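Long-range contact in open reading frame 2 (Aeromonas sobria, PDB 3WQB), which probably acts as a dedicated chaperone that binds a subtilisin-like serine protease through its β-sheet face: residues Gly82-Ala93 / Ser107-Ala116. Numbering follows the deposited sequence.
Sequences GTLLVEADDASA and SSGGIALLEA
Leu84 and Leu114 form a hydrogen-bonded antiparallel pair at the heart of a ferredoxin-like βαββαβ unit, in which strands 83-87 and 111-116 are the two central strands. Leu84 N reaches Leu114 O at 2.7 Å, and the returning Leu114 N to Leu84 O bond is nearly straight (175°). Val86 and Ala112 repeat this pair of hydrogen bonds, and Ala116 N donates one further hydrogen bond to Gly82 O. Past the Glu87 and Ile111 pair the hydrogen bonding weakens: Ala88 N meets Gly110 O only weakly, where the type I' turn from Ser108 to Ile111 closes the hairpin with strand 102-108.

On the helix-covered face, Val86 CG2 crosses to Leu114 CD1 at 3.8 Å, and Ala93 of helix 90-98 sets its CB against Ala112 CB at 3.6 Å. Helix 122-131 covers Leu84 through Leu122 and Ile125. On the other face, Leu85 and Leu113 run alongside each other, their ends extending in the same direction, with Leu85 CD2 3.5 Å from Leu113 CG. Both touch the chain of another protein, where a basic side chain of that partner pairs with Glu87 OE2. Farther along, a water accepts from Thr83 OG1 and donates to Glu115 OE1, which is also salt-bridged to Arg65.

Asp89 N-caps helix 90-98: its OD1 accepts from Ser92 N at 2.8 Å, from above the carboxylate plane. Asp90 CG lies opposite its own carbonyl carbon (chi1 -71°), which turns the carboxylate towards strand 102-108. There Ser107 OG donates to the syn side of Asp90 OD1, a short bond of 2.5 Å.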
loop_
_atom_site.group_PDB
_atom_site.type_symbol
_atom_site.label_atom_id
_atom_site.label_comp_id
_atom_site.label_asym_id
_atom_site.label_seq_id
_atom_site.Cartn_x
_atom_site.Cartn_y
_atom_site.Cartn_z
ATOM N N GLY B 82 25.282 7.954 -5.406
ATOM C CA GLY B 82 26.031 8.641 -6.456
ATOM C C GLY B 82 25.145 9.375 -7.450
ATOM O O GLY B 82 25.631 10.187 -8.244
ATOM N N THR B 83 23.844 9.091 -7.403
ATOM C CA THR B 83 22.866 9.699 -8.307
ATOM C C THR B 83 22.213 10.930 -7.681
ATOM O O THR B 83 21.907 10.947 -6.486
ATOM C CB THR B 83 21.799 8.661 -8.743
ATOM O OG1 THR B 83 22.437 7.626 -9.500
ATOM C CG2 THR B 83 20.694 9.293 -9.598
ATOM N N LEU B 84 22.039 11.960 -8.508
ATOM C CA LEU B 84 21.288 13.159 -8.163
ATOM C C LEU B 84 20.047 13.224 -9.034
ATOM O O LEU B 84 20.128 13.030 -10.253
ATOM C CB LEU B 84 22.132 14.416 -8.416
ATOM C CG LEU B 84 23.449 14.586 -7.661
ATOM C CD1 LEU B 84 24.412 15.423 -8.482
ATOM C CD2 LEU B 84 23.220 15.226 -6.318
ATOM N N LEU B 85 18.903 13.485 -8.412
ATOM C CA LEU B 85 17.672 13.780 -9.154
ATOM C C LEU B 85 17.563 15.287 -9.282
ATOM O O LEU B 85 17.716 16.010 -8.300
ATOM C CB LEU B 85 16.432 13.232 -8.443
ATOM C CG LEU B 85 16.344 11.749 -8.069
ATOM C CD1 LEU B 85 14.897 11.417 -7.764
ATOM C CD2 LEU B 85 16.881 10.805 -9.127
ATOM N N VAL B 86 17.312 15.751 -10.501
ATOM C CA VAL B 86 17.232 17.177 -10.797
ATOM C C VAL B 86 15.951 17.452 -11.581
ATOM O O VAL B 86 15.678 16.784 -12.581
ATOM C CB VAL B 86 18.477 17.639 -11.609
ATOM C CG1 VAL B 86 18.296 19.037 -12.175
ATOM C CG2 VAL B 86 19.719 17.594 -10.742
ATOM N N GLU B 87 15.162 18.423 -11.124
ATOM C CA GLU B 87 13.969 18.824 -11.864
ATOM C C GLU B 87 14.333 19.825 -12.960
ATOM O O GLU B 87 14.491 21.022 -12.708
ATOM C CB GLU B 87 12.882 19.373 -10.941
ATOM C CG GLU B 87 11.533 19.519 -11.639
ATOM C CD GLU B 87 10.372 19.683 -10.683
ATOM O OE1 GLU B 87 10.585 20.137 -9.538
ATOM O OE2 GLU B 87 9.233 19.361 -11.091
ATOM N N ALA B 88 14.489 19.303 -14.169
ATOM C CA ALA B 88 14.843 20.095 -15.340
ATOM C C ALA B 88 14.490 19.276 -16.569
ATOM O O ALA B 88 14.491 18.044 -16.520
ATOM C CB ALA B 88 16.332 20.412 -15.337
ATOM N N ASP B 89 14.194 19.962 -17.670
ATOM C CA ASP B 89 14.021 19.294 -18.960
ATOM C C ASP B 89 15.356 18.685 -19.393
ATOM O O ASP B 89 16.403 19.042 -18.850
ATOM C CB ASP B 89 13.498 20.279 -20.013
ATOM C CG ASP B 89 14.527 21.332 -20.397
ATOM O OD1 ASP B 89 15.469 21.005 -21.151
ATOM O OD2 ASP B 89 14.385 22.491 -19.959
ATOM N N ASP B 90 15.315 17.777 -20.367
ATOM C CA ASP B 90 16.507 17.047 -20.810
ATOM C C ASP B 90 17.670 17.949 -21.232
ATOM O O ASP B 90 18.803 17.754 -20.782
ATOM C CB ASP B 90 16.153 16.067 -21.937
ATOM C CG ASP B 90 15.346 14.875 -21.445
ATOM O OD1 ASP B 90 15.287 14.662 -20.216
ATOM O OD2 ASP B 90 14.770 14.154 -22.286
ATOM N N ALA B 91 17.379 18.933 -22.082
ATOM C CA ALA B 91 18.396 19.861 -22.586
ATOM C C ALA B 91 19.015 20.705 -21.470
ATOM O O ALA B 91 20.228 20.921 -21.455
ATOM C CB ALA B 91 17.813 20.750 -23.675
ATOM N N SER B 92 18.179 21.171 -20.542
ATOM C CA SER B 92 18.650 21.909 -19.369
ATOM C C SER B 92 19.462 21.017 -18.433
ATOM O O SER B 92 20.487 21.440 -17.901
ATOM C CB SER B 92 17.478 22.532 -18.609
ATOM O OG SER B 92 16.895 23.594 -19.346
ATOM N N ALA B 93 18.996 19.783 -18.243
ATOM C CA ALA B 93 19.681 18.806 -17.392
ATOM C C ALA B 93 21.029 18.377 -17.968
ATOM O O ALA B 93 21.975 18.137 -17.221
ATOM C CB ALA B 93 18.796 17.594 -17.160
ATOM N N SER B 107 16.040 10.218 -17.878
ATOM C CA SER B 107 15.034 11.073 -17.275
ATOM C C SER B 107 13.641 10.478 -17.379
ATOM O O SER B 107 13.378 9.601 -18.210
ATOM C CB SER B 107 15.061 12.475 -17.887
ATOM O OG SER B 107 14.603 12.457 -19.230
ATOM N N SER B 108 12.750 10.989 -16.542
ATOM C CA SER B 108 11.349 10.599 -16.555
ATOM C C SER B 108 10.552 11.667 -15.825
ATOM O O SER B 108 10.965 12.125 -14.758
ATOM C CB SER B 108 11.185 9.262 -15.836
ATOM O OG SER B 108 9.866 8.773 -15.966
ATOM N N GLY B 109 9.414 12.059 -16.398
ATOM C CA GLY B 109 8.504 13.002 -15.761
ATOM C C GLY B 109 9.104 14.360 -15.443
ATOM O O GLY B 109 8.748 14.974 -14.434
ATOM N N GLY B 110 10.033 14.808 -16.281
ATOM C CA GLY B 110 10.694 16.100 -16.089
ATOM C C GLY B 110 11.762 16.089 -15.007
ATOM O O GLY B 110 12.238 17.140 -14.572
ATOM N N ILE B 111 12.136 14.895 -14.568
ATOM C CA ILE B 111 13.166 14.744 -13.550
ATOM C C ILE B 111 14.303 13.875 -14.078
ATOM O O ILE B 111 14.095 12.736 -14.492
ATOM C CB ILE B 111 12.563 14.206 -12.228
ATOM C CG1 ILE B 111 11.616 15.258 -11.627
ATOM C CG2 ILE B 111 13.674 13.809 -11.241
ATOM C CD1 ILE B 111 10.635 14.706 -10.601
ATOM N N ALA B 112 15.504 14.443 -14.095
ATOM C CA ALA B 112 16.664 13.763 -14.627
ATOM C C ALA B 112 17.478 13.098 -13.525
ATOM O O ALA B 112 17.554 13.606 -12.407
ATOM C CB ALA B 112 17.533 14.739 -15.405
ATOM N N LEU B 113 18.070 11.963 -13.872
ATOM C CA LEU B 113 19.022 11.264 -13.027
ATOM C C LEU B 113 20.423 11.545 -13.555
ATOM O O LEU B 113 20.741 11.227 -14.710
ATOM C CB LEU B 113 18.747 9.757 -13.032
ATOM C CG LEU B 113 17.589 9.221 -12.183
ATOM C CD1 LEU B 113 16.222 9.725 -12.641
ATOM C CD2 LEU B 113 17.613 7.708 -12.181
ATOM N N LEU B 114 21.234 12.178 -12.719
ATOM C CA LEU B 114 22.618 12.494 -13.051
ATOM C C LEU B 114 23.531 11.736 -12.102
ATOM O O LEU B 114 23.267 11.656 -10.901
ATOM C CB LEU B 114 22.868 14.004 -12.944
ATOM C CG LEU B 114 21.865 14.982 -13.572
ATOM C CD1 LEU B 114 22.289 16.413 -13.269
ATOM C CD2 LEU B 114 21.704 14.783 -15.082
ATOM N N GLU B 115 24.599 11.159 -12.637
ATOM C CA GLU B 115 25.513 10.394 -11.801
ATOM C C GLU B 115 26.812 11.154 -11.569
ATOM O O GLU B 115 27.382 11.741 -12.494
ATOM C CB GLU B 115 25.773 9.012 -12.398
ATOM C CG GLU B 115 26.352 8.007 -11.402
ATOM C CD GLU B 115 26.336 6.574 -11.917
ATOM O OE1 GLU B 115 26.153 5.654 -11.092
ATOM O OE2 GLU B 115 26.499 6.364 -13.140
ATOM N N ALA B 116 27.254 11.154 -10.316
ATOM C CA ALA B 116 28.502 11.798 -9.941
ATOM C C ALA B 116 29.672 10.860 -10.199
ATOM O O ALA B 116 29.560 9.643 -10.027
ATOM C CB ALA B 116 28.463 12.228 -8.486
HETATM O O HOH W 1 24.592 6.107 -8.907
#